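Endo-beta-1,2-glucanase (Talaromyces funiculosus, PDB 6IMV) hydrolyses internal beta-1,2-glucosidic linkages in beta-1,2-glucans, as a fungal endo-acting glycoside hydrolase captured here with the disaccharide sophorose. Local coordinates at residues V281-H286 against I293-G298; Y299-H304 against P368-Q373; P341-S346 against Y384-T389. All blocks are in the same frame, centred on the assembly; numbering follows the deposited sequence.

Contact 1. Residues V281-H286 against I293-G298; sequences VSVDYH and ITVQKG. With NAG (2-acetamido-2-deoxy-beta-D-glucopyranose), chain H.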
loop_
_atom_site.group_PDB
_atom_site.type_symbol
_atom_site.label_atom_id
_atom_site.label_comp_id
_atom_site.label_asym_id
_atom_site.label_seq_id
_atom_site.Cartn_x
_atom_site.Cartn_y
_atom_site.Cartn_z
ATOM N N VAL A 281 -7.431 -3.338 19.834
ATOM C CA VAL A 281 -6.853 -3.624 21.143
ATOM C C VAL A 281 -5.722 -2.628 21.440
ATOM O O VAL A 281 -4.879 -2.331 20.586
ATOM C CB VAL A 281 -6.354 -5.084 21.218
ATOM C CG1 VAL A 281 -5.665 -5.399 22.546
ATOM C CG2 VAL A 281 -7.479 -6.078 20.970
ATOM N N SER A 282 -5.702 -2.144 22.682
ATOM C CA SER A 282 -4.641 -1.284 23.204
ATOM C C SER A 282 -3.567 -2.156 23.855
ATOM O O SER A 282 -3.884 -3.007 24.665
ATOM C CB SER A 282 -5.201 -0.308 24.195
ATOM O OG SER A 282 -4.226 0.632 24.592
ATOM N N VAL A 283 -2.303 -1.939 23.490
ATOM C CA VAL A 283 -1.186 -2.569 24.176
ATOM C C VAL A 283 -0.059 -1.546 24.295
ATOM O O VAL A 283 0.018 -0.587 23.517
ATOM C CB VAL A 283 -0.685 -3.847 23.471
ATOM C CG1 VAL A 283 -1.716 -4.952 23.524
ATOM C CG2 VAL A 283 -0.248 -3.588 22.032
ATOM N N ASP A 284 0.827 -1.785 25.263
ATOM C CA ASP A 284 1.949 -0.911 25.503
ATOM C C ASP A 284 3.227 -1.594 25.001
ATOM O O ASP A 284 3.560 -2.717 25.422
ATOM C CB ASP A 284 2.040 -0.538 26.983
ATOM C CG ASP A 284 0.995 0.454 27.458
ATOM O OD1 ASP A 284 0.238 1.021 26.614
ATOM O OD2 ASP A 284 0.941 0.655 28.681
ATOM N N TYR A 285 3.932 -0.912 24.096
ATOM C CA TYR A 285 5.294 -1.278 23.741
ATOM C C TYR A 285 6.235 -0.850 24.873
ATOM O O TYR A 285 6.212 0.300 25.298
ATOM C CB TYR A 285 5.760 -0.593 22.457
ATOM C CG TYR A 285 7.183 -0.936 22.099
ATOM C CD1 TYR A 285 7.483 -2.022 21.295
ATOM C CD2 TYR A 285 8.241 -0.208 22.618
ATOM C CE1 TYR A 285 8.794 -2.351 20.985
ATOM C CE2 TYR A 285 9.557 -0.541 22.341
ATOM C CZ TYR A 285 9.835 -1.610 21.518
ATOM O OH TYR A 285 11.137 -1.908 21.238
ATOM N N HIS A 286 7.070 -1.776 25.343
ATOM C CA HIS A 286 8.024 -1.464 26.400
ATOM C C HIS A 286 9.154 -2.487 26.364
ATOM O O HIS A 286 8.953 -3.630 26.745
ATOM C CB HIS A 286 7.334 -1.397 27.777
ATOM C CG HIS A 286 8.140 -0.702 28.827
ATOM N ND1 HIS A 286 7.823 -0.785 30.170
ATOM C CD2 HIS A 286 9.236 0.091 28.747
ATOM C CE1 HIS A 286 8.689 -0.080 30.874
ATOM N NE2 HIS A 286 9.570 0.463 30.025
ATOM N N ILE A 293 4.931 2.826 25.471
ATOM C CA ILE A 293 4.225 3.552 24.421
ATOM C C ILE A 293 2.954 2.768 24.065
ATOM O O ILE A 293 3.035 1.637 23.588
ATOM C CB ILE A 293 5.102 3.768 23.171
ATOM C CG1 ILE A 293 6.425 4.466 23.479
ATOM C CG2 ILE A 293 4.316 4.538 22.115
ATOM C CD1 ILE A 293 7.491 4.245 22.430
ATOM N N THR A 294 1.791 3.389 24.265
ATOM C CA THR A 294 0.509 2.778 23.934
ATOM C C THR A 294 0.297 2.826 22.420
ATOM O O THR A 294 0.372 3.903 21.797
ATOM C CB THR A 294 -0.662 3.475 24.637
ATOM O OG1 THR A 294 -0.398 3.472 26.038
ATOM C CG2 THR A 294 -1.988 2.804 24.351
ATOM N N VAL A 295 0.019 1.651 21.844
ATOM C CA VAL A 295 -0.227 1.515 20.427
ATOM C C VAL A 295 -1.468 0.651 20.206
ATOM O O VAL A 295 -1.901 -0.098 21.087
ATOM C CB VAL A 295 0.990 0.905 19.704
ATOM C CG1 VAL A 295 2.214 1.783 19.853
ATOM C CG2 VAL A 295 1.282 -0.516 20.173
ATOM N N GLN A 296 -1.998 0.746 18.988
ATOM C CA GLN A 296 -2.908 -0.246 18.444
ATOM C C GLN A 296 -2.138 -1.547 18.199
ATOM O O GLN A 296 -1.155 -1.567 17.444
ATOM C CB GLN A 296 -3.491 0.246 17.121
ATOM C CG GLN A 296 -4.418 -0.772 16.469
ATOM C CD GLN A 296 -4.935 -0.249 15.157
ATOM O OE1 GLN A 296 -6.005 0.347 15.098
ATOM N NE2 GLN A 296 -4.160 -0.455 14.107
ATOM N N LYS A 297 -2.605 -2.634 18.817
ATOM C CA LYS A 297 -2.010 -3.939 18.624
ATOM C C LYS A 297 -2.104 -4.319 17.141
ATOM O O LYS A 297 -3.146 -4.155 16.521
ATOM C CB LYS A 297 -2.704 -4.968 19.512
ATOM C CG LYS A 297 -1.988 -6.305 19.615
ATOM C CD LYS A 297 -2.712 -7.262 20.530
ATOM C CE LYS A 297 -1.973 -8.570 20.680
ATOM N NZ LYS A 297 -2.682 -9.468 21.617
ATOM N N GLY A 298 -0.981 -4.776 16.580
ATOM C CA GLY A 298 -0.877 -5.130 15.176
ATOM C C GLY A 298 -1.175 -6.602 14.929
ATOM O O GLY A 298 -1.378 -7.385 15.856
HETATM C C1 NAG H . -5.232 -12.732 18.162
HETATM C C2 NAG H . -5.295 -13.002 19.663
HETATM C C3 NAG H . -6.459 -13.948 19.921
HETATM C C4 NAG H . -7.744 -13.271 19.455
HETATM C C5 NAG H . -7.648 -13.105 17.932
HETATM C C6 NAG H . -8.882 -12.458 17.312
HETATM C C7 NAG H . -3.138 -12.943 20.851
HETATM C C8 NAG H . -1.917 -13.718 21.210
HETATM N N2 NAG H . -4.064 -13.595 20.154
HETATM O O3 NAG H . -6.525 -14.223 21.310
HETATM O O4 NAG H . -8.893 -14.006 19.896
HETATM O O5 NAG H . -6.508 -12.276 17.666
HETATM O O6 NAG H . -9.252 -11.290 18.061
HETATM O O7 NAG H . -3.252 -11.778 21.166
HETATM O O HOH W 1 -5.818 -3.728 17.340
#

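Contact 2. Residues Y299-H304 against P368-Q373; sequences YWFSSH and PSIANQ. With NAG (2-acetamido-2-deoxy-beta-D-glucopyranose), chain H; GLC (alpha-D-glucopyranose), chain D.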
loop_
_atom_site.group_PDB
_atom_site.type_symbol
_atom_site.label_atom_id
_atom_site.label_comp_id
_atom_site.label_asym_id
_atom_site.label_seq_id
_atom_site.Cartn_x
_atom_site.Cartn_y
_atom_site.Cartn_z
ATOM N N TYR A 299 -1.213 -6.986 13.652
ATOM C CA TYR A 299 -1.264 -8.389 13.307
ATOM C C TYR A 299 0.147 -8.958 13.505
ATOM O O TYR A 299 0.367 -9.807 14.392
ATOM C CB TYR A 299 -1.863 -8.599 11.914
ATOM C CG TYR A 299 -2.271 -10.026 11.654
ATOM C CD1 TYR A 299 -3.309 -10.610 12.363
ATOM C CD2 TYR A 299 -1.591 -10.807 10.737
ATOM C CE1 TYR A 299 -3.678 -11.929 12.149
ATOM C CE2 TYR A 299 -1.954 -12.124 10.500
ATOM C CZ TYR A 299 -2.996 -12.688 11.214
ATOM O OH TYR A 299 -3.337 -13.984 10.982
ATOM N N TRP A 300 1.101 -8.449 12.716
ATOM C CA TRP A 300 2.543 -8.595 12.983
ATOM C C TRP A 300 3.143 -7.277 13.482
ATOM O O TRP A 300 4.261 -7.278 13.970
ATOM C CB TRP A 300 3.294 -9.049 11.728
ATOM C CG TRP A 300 2.805 -10.348 11.177
ATOM C CD1 TRP A 300 2.987 -11.585 11.713
ATOM C CD2 TRP A 300 2.054 -10.533 9.964
ATOM N NE1 TRP A 300 2.369 -12.525 10.933
ATOM C CE2 TRP A 300 1.813 -11.916 9.841
ATOM C CE3 TRP A 300 1.560 -9.668 8.977
ATOM C CZ2 TRP A 300 1.110 -12.456 8.769
ATOM C CZ3 TRP A 300 0.861 -10.200 7.919
ATOM C CH2 TRP A 300 0.631 -11.573 7.824
ATOM N N PHE A 301 2.404 -6.176 13.317
ATOM C CA PHE A 301 2.916 -4.791 13.380
ATOM C C PHE A 301 3.915 -4.551 12.237
ATOM O O PHE A 301 4.860 -3.771 12.380
ATOM C CB PHE A 301 3.515 -4.459 14.752
ATOM C CG PHE A 301 3.264 -3.039 15.195
ATOM C CD1 PHE A 301 2.094 -2.708 15.865
ATOM C CD2 PHE A 301 4.172 -2.026 14.906
ATOM C CE1 PHE A 301 1.843 -1.401 16.257
ATOM C CE2 PHE A 301 3.924 -0.721 15.306
ATOM C CZ PHE A 301 2.759 -0.412 15.979
ATOM N N SER A 302 3.691 -5.236 11.107
ATOM C CA SER A 302 4.238 -4.859 9.821
ATOM C C SER A 302 3.676 -3.487 9.433
ATOM O O SER A 302 2.468 -3.240 9.628
ATOM C CB SER A 302 3.897 -5.889 8.772
ATOM O OG SER A 302 4.125 -5.385 7.463
ATOM N N SER A 303 4.532 -2.634 8.853
ATOM C CA SER A 303 4.138 -1.296 8.426
ATOM C C SER A 303 2.925 -1.352 7.484
ATOM O O SER A 303 2.085 -0.455 7.513
ATOM C CB SER A 303 5.294 -0.561 7.782
ATOM O OG SER A 303 6.355 -0.387 8.703
ATOM N N HIS A 304 2.837 -2.397 6.647
ATOM C CA HIS A 304 1.795 -2.475 5.604
ATOM C C HIS A 304 0.394 -2.446 6.225
ATOM O O HIS A 304 -0.543 -2.010 5.569
ATOM C CB HIS A 304 1.982 -3.701 4.692
ATOM C CG HIS A 304 1.358 -4.948 5.218
ATOM N ND1 HIS A 304 1.958 -5.724 6.196
ATOM C CD2 HIS A 304 0.192 -5.556 4.923
ATOM C CE1 HIS A 304 1.180 -6.750 6.484
ATOM N NE2 HIS A 304 0.097 -6.672 5.716
ATOM N N PRO A 368 7.018 -8.170 17.382
ATOM C CA PRO A 368 6.240 -9.234 18.012
ATOM C C PRO A 368 5.560 -8.878 19.341
ATOM O O PRO A 368 4.478 -9.370 19.595
ATOM C CB PRO A 368 7.233 -10.387 18.269
ATOM C CG PRO A 368 8.568 -9.962 17.678
ATOM C CD PRO A 368 8.404 -8.567 17.107
ATOM N N SER A 369 6.184 -8.035 20.162
ATOM C CA SER A 369 5.680 -7.742 21.524
ATOM C C SER A 369 4.382 -6.923 21.489
ATOM O O SER A 369 3.725 -6.783 22.513
ATOM C CB SER A 369 6.736 -7.055 22.360
ATOM O OG SER A 369 7.115 -5.809 21.785
ATOM N N ILE A 370 4.034 -6.349 20.329
ATOM C CA ILE A 370 2.823 -5.540 20.184
ATOM C C ILE A 370 1.993 -6.075 19.010
ATOM O O ILE A 370 1.318 -5.307 18.318
ATOM C CB ILE A 370 3.194 -4.053 20.009
ATOM C CG1 ILE A 370 4.248 -3.851 18.920
ATOM C CG2 ILE A 370 3.646 -3.466 21.340
ATOM C CD1 ILE A 370 4.565 -2.406 18.613
ATOM N N ALA A 371 2.057 -7.396 18.804
ATOM C CA ALA A 371 1.477 -8.090 17.644
ATOM C C ALA A 371 0.646 -9.285 18.123
ATOM O O ALA A 371 0.996 -9.939 19.097
ATOM C CB ALA A 371 2.571 -8.542 16.705
ATOM N N ASN A 372 -0.448 -9.549 17.408
ATOM C CA ASN A 372 -1.261 -10.741 17.565
ATOM C C ASN A 372 -0.420 -11.996 17.279
ATOM O O ASN A 372 -0.500 -12.997 18.002
ATOM C CB ASN A 372 -2.461 -10.693 16.622
ATOM C CG ASN A 372 -3.413 -11.846 16.839
ATOM O OD1 ASN A 372 -3.380 -12.829 16.105
ATOM N ND2 ASN A 372 -4.252 -11.726 17.851
ATOM N N GLN A 373 0.390 -11.918 16.218
ATOM C CA GLN A 373 1.211 -13.022 15.743
ATOM C C GLN A 373 2.660 -12.805 16.178
ATOM O O GLN A 373 3.364 -11.984 15.599
ATOM C CB GLN A 373 1.113 -13.094 14.218
ATOM C CG GLN A 373 -0.303 -13.314 13.717
ATOM C CD GLN A 373 -0.753 -14.732 13.970
ATOM O OE1 GLN A 373 -0.140 -15.688 13.503
ATOM N NE2 GLN A 373 -1.840 -14.879 14.698
HETATM C C1 NAG H . -5.232 -12.732 18.162
HETATM C C2 NAG H . -5.295 -13.002 19.663
HETATM C C3 NAG H . -6.459 -13.948 19.921
HETATM C C4 NAG H . -7.744 -13.271 19.455
HETATM C C5 NAG H . -7.648 -13.105 17.932
HETATM C C6 NAG H . -8.882 -12.458 17.312
HETATM C C7 NAG H . -3.138 -12.943 20.851
HETATM C C8 NAG H . -1.917 -13.718 21.210
HETATM N N2 NAG H . -4.064 -13.595 20.154
HETATM O O3 NAG H . -6.525 -14.223 21.310
HETATM O O4 NAG H . -8.893 -14.006 19.896
HETATM O O5 NAG H . -6.508 -12.276 17.666
HETATM O O6 NAG H . -9.252 -11.290 18.061
HETATM O O7 NAG H . -3.252 -11.778 21.166
HETATM C C1 GLC D . -3.885 -11.210 5.793
HETATM C C2 GLC D . -3.718 -10.117 4.760
HETATM C C3 GLC D . -2.801 -9.023 5.276
HETATM C C4 GLC D . -3.372 -8.447 6.560
HETATM C C5 GLC D . -3.549 -9.578 7.575
HETATM C C6 GLC D . -4.257 -9.088 8.835
HETATM O O1 GLC D . -2.594 -11.845 5.913
HETATM O O2 GLC D . -3.123 -10.706 3.594
HETATM O O3 GLC D . -2.649 -7.973 4.322
HETATM O O4 GLC D . -2.518 -7.404 7.045
HETATM O O5 GLC D . -4.330 -10.642 7.016
HETATM O O6 GLC D . -5.570 -8.609 8.527
HETATM O O HOH W 2 1.701 -15.201 11.074
#

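Contact 3. Residues P341-S346 against Y384-T389; sequences PGMFAS and YSVFPT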
loop_
_atom_site.group_PDB
_atom_site.type_symbol
_atom_site.label_atom_id
_atom_site.label_comp_id
_atom_site.label_asym_id
_atom_site.label_seq_id
_atom_site.Cartn_x
_atom_site.Cartn_y
_atom_site.Cartn_z
ATOM N N PRO A 341 19.324 -1.800 11.699
ATOM C CA PRO A 341 19.562 -0.640 10.835
ATOM C C PRO A 341 18.448 -0.370 9.813
ATOM O O PRO A 341 18.690 0.199 8.749
ATOM C CB PRO A 341 20.890 -1.031 10.160
ATOM C CG PRO A 341 20.790 -2.517 10.005
ATOM C CD PRO A 341 20.099 -2.979 11.274
ATOM N N GLY A 342 17.221 -0.739 10.175
ATOM C CA GLY A 342 16.049 -0.551 9.357
ATOM C C GLY A 342 14.809 -0.890 10.155
ATOM O O GLY A 342 14.888 -1.099 11.380
ATOM N N MET A 343 13.663 -0.952 9.465
ATOM C CA MET A 343 12.430 -1.364 10.097
ATOM C C MET A 343 11.763 -2.458 9.244
ATOM O O MET A 343 12.218 -2.753 8.139
ATOM C CB MET A 343 11.516 -0.154 10.310
ATOM C CG MET A 343 12.123 0.887 11.212
ATOM S SD MET A 343 11.014 2.268 11.612
ATOM C CE MET A 343 10.991 3.163 10.056
ATOM N N PHE A 344 10.694 -3.056 9.783
ATOM C CA PHE A 344 10.148 -4.327 9.321
ATOM C C PHE A 344 8.746 -4.175 8.707
ATOM O O PHE A 344 7.883 -3.461 9.227
ATOM C CB PHE A 344 10.071 -5.304 10.496
ATOM C CG PHE A 344 11.411 -5.749 11.020
ATOM C CD1 PHE A 344 12.216 -6.584 10.265
ATOM C CD2 PHE A 344 11.860 -5.337 12.267
ATOM C CE1 PHE A 344 13.448 -7.002 10.750
ATOM C CE2 PHE A 344 13.088 -5.757 12.752
ATOM C CZ PHE A 344 13.879 -6.591 11.990
ATOM N N ALA A 345 8.533 -4.909 7.609
ATOM C CA ALA A 345 7.239 -5.059 6.972
ATOM C C ALA A 345 7.242 -6.333 6.116
ATOM O O ALA A 345 8.307 -6.804 5.693
ATOM C CB ALA A 345 6.928 -3.833 6.140
ATOM N N SER A 346 6.056 -6.897 5.887
ATOM C CA SER A 346 5.890 -8.020 4.981
ATOM C C SER A 346 6.611 -7.703 3.662
ATOM O O SER A 346 6.442 -6.610 3.089
ATOM C CB SER A 346 4.427 -8.327 4.744
ATOM O OG SER A 346 3.722 -8.484 5.968
ATOM N N TYR A 384 10.302 0.319 2.559
ATOM C CA TYR A 384 8.885 0.743 2.587
ATOM C C TYR A 384 8.314 0.703 4.013
ATOM O O TYR A 384 7.246 1.282 4.261
ATOM C CB TYR A 384 8.050 -0.050 1.583
ATOM C CG TYR A 384 7.249 -1.213 2.103
ATOM C CD1 TYR A 384 7.796 -2.486 2.166
ATOM C CD2 TYR A 384 5.919 -1.068 2.453
ATOM C CE1 TYR A 384 7.052 -3.575 2.593
ATOM C CE2 TYR A 384 5.161 -2.146 2.896
ATOM C CZ TYR A 384 5.727 -3.408 2.965
ATOM O OH TYR A 384 4.982 -4.477 3.396
ATOM N N SER A 385 9.023 0.051 4.947
ATOM C CA SER A 385 8.688 0.077 6.373
ATOM C C SER A 385 8.542 1.515 6.900
ATOM O O SER A 385 7.870 1.737 7.904
ATOM C CB SER A 385 9.696 -0.688 7.192
ATOM O OG SER A 385 10.981 -0.074 7.137
ATOM N N VAL A 386 9.159 2.485 6.222
ATOM C CA VAL A 386 9.144 3.889 6.653
ATOM C C VAL A 386 7.852 4.612 6.229
ATOM O O VAL A 386 7.653 5.741 6.651
ATOM C CB VAL A 386 10.354 4.669 6.105
ATOM C CG1 VAL A 386 11.663 3.936 6.333
ATOM C CG2 VAL A 386 10.176 5.032 4.637
ATOM N N PHE A 387 7.006 4.024 5.376
ATOM C CA PHE A 387 5.909 4.820 4.790
ATOM C C PHE A 387 5.022 5.417 5.889
ATOM O O PHE A 387 4.680 6.592 5.796
ATOM C CB PHE A 387 5.155 4.060 3.690
ATOM C CG PHE A 387 3.989 3.215 4.119
ATOM C CD1 PHE A 387 2.786 3.793 4.488
ATOM C CD2 PHE A 387 4.077 1.830 4.097
ATOM C CE1 PHE A 387 1.710 3.008 4.867
ATOM C CE2 PHE A 387 3.001 1.047 4.482
ATOM C CZ PHE A 387 1.814 1.635 4.852
ATOM N N PRO A 388 4.651 4.701 6.978
ATOM C CA PRO A 388 3.795 5.289 8.010
ATOM C C PRO A 388 4.519 6.391 8.803
ATOM O O PRO A 388 3.885 7.336 9.259
ATOM C CB PRO A 388 3.425 4.122 8.947
ATOM C CG PRO A 388 3.889 2.876 8.224
ATOM C CD PRO A 388 4.998 3.310 7.292
ATOM N N THR A 389 5.842 6.253 8.948
ATOM C CA THR A 389 6.669 7.248 9.610
ATOM C C THR A 389 6.658 8.546 8.786
ATOM O O THR A 389 6.553 9.645 9.343
ATOM C CB THR A 389 8.097 6.730 9.817
ATOM O OG1 THR A 389 8.050 5.357 10.207
ATOM C CG2 THR A 389 8.856 7.538 10.842
#

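Contact 1. Residues V281-H286 against I293-G298
The D284 carboxylate is met on its syn side but 34° out of its plane by the T294 hydroxyl, OG1 of T294 donating to OD1 of D284 over 2.6 Å. The other oxygen, OD2, forms a salt bridge with K480 NZ. The second flat group, the ring of Y285, swings away from I293 with CG anti to the backbone N (chi1 178°), carrying its hydroxyl to N334.

These residues belong to an antiparallel beta hairpin, strands 282-287 and 290-296. V283 and V295 form one hydrogen-bonded pair, Y285 and I293 the next; V283 N reaches V295 O at 3.1 Å, and V295 N reaches V283 O at 2.8 Å. CG2 of V283 touches CG2 of V295 at 3.9 Å. On the D284 face the S282 hydroxyl lies beside T294 CG2. K297 N donates to V281 O at the end of the ladder, and the extended K297 chain runs past both methyls of V283 toward O7 of the NAG on N372; that approach is too short to be trusted in detail. Buried T294 OG1 thus gives its proton to a carboxylate whose charge is probably balanced by K480, and pairs also with K480 N, tying the hairpin to the C-terminal part of the chain.

Contact 2. Residues Y299-H304 against P368-Q373
F301 and I370 make the tight end of this contact: CD1 of I370 sits over the centre of the F301 ring, 3.5 Å from the centroid and almost on the ring normal, a CH-pi contact within the buried core beneath strands 282-287 and 290-296. A371 fills the next step, its CB pressed against the carbonyl oxygens of Y299 and W300. The backbone is fastened once, by Q373 N donating to Y299 O at 2.8 Å, nearly straight. The Y299 ring is packed on both faces: Q373 CG lies over one, 3.8 Å from the centroid, and C6 of a bound glucose (GLC) over the opposite one. With an alanine at Y299, the glucose would probably lose an apolar platform, and the Q373 chain, without the face under its CG, would be less firmly held.

On the outer side the packing gives way to amides, water and glycan. Q373 is bent at chi2 (-73°), which runs its amide alongside the Y299 ring toward the hydroxyl end, the planes 17° apart. There NE2 bonds N372 OD1 at 2.9 Å, while OE1 shares a water with W300 NE1. N372 ND2 carries the N-linked NAG.

W300 lies with one face against Y299 CD2, and H304 NE2 reaches GLC O4 at 3.0 Å; D247 and E250 hold the same sugar from elsewhere. An aromatic surface for the CH groups of the sugar, beside donors and acceptors for its hydroxyls, is characteristic of carbohydrate-binding clefts, and this glucose is probably a unit of the bound sophorose.

Contact 3. Residues P341-S346 against Y384-T389
Y384 ends this buried contact in a single firm hydrogen bond: its OH donates to the backbone O of S346 at 2.6 Å. The acceptor lies at the ring edge, and the hydroxyl meets it in the carbonyl plane, on a lone pair, at a C=O...O angle of 138°. Beside this bond the A345 methyl leans obliquely on the end of the ring, CB to CZ of Y384 3.4 Å. The ring gets there with chi1 at 99°, well off the staggered +60°, which suggests a slightly strained rotation held by its surroundings.

Further along, S385 faces the backbone of M343, its OG 3.2 Å from M343 CB; the hydroxyl itself is bonded to T382 O. The long M343 side chain is extended through chi2 and then bent at chi3 (-73°), a turn that brings its methyl CE against both V386 and T389. CE is 3.9 Å from CG1 of V386, whose side chain it crosses at about a right angle, and 3.7 Å from OG1 of T389.

A second shell fixes these groups. Helix 433-443 packs S435, S438 and T439 against Y384; W400 of helix 394-405 touches both M343 and V386; and E328 of helix 318-337 takes a hydrogen bond with T389 OG1. S346 OG is held by S363 O, while H304 touches both S346 and Y384. The contact therefore joins the loop after helix 318-337 to the 3-10 turn 384-385 and the helix that follows it. The polar atoms named here find partners inside the protein: the tyrosine hydroxyl satisfies a buried carbonyl, and each serine and threonine hydroxyl is paired with a group outside the two segments, so that, besides the Y384 bond, the junction is made largely by the A345 methyl, M343 CE and V386.

Contacts 1 and 2 abut, with centres about 10 Å apart: G298, closing the hairpin segment, bonds through its N to I370 O (2.9 Å) and through its O to N372 N (2.8 Å), and both contacts reach the NAG carried by N372. Contact 2 continues into contact 3, centres about 12 Å apart, through S303 OG to S385 O (2.7 Å) and S302 OG to S346 N (2.9 Å). Contacts 1 and 3 do not touch. Contact 2 touches the GLC directly, whereas in contact 3 the S346 side chain stays about 6 Å from the GLC and that of Y384 about 7 Å from a BGC; the Q296 side chain of contact 1 is about 10 Å from the GLC.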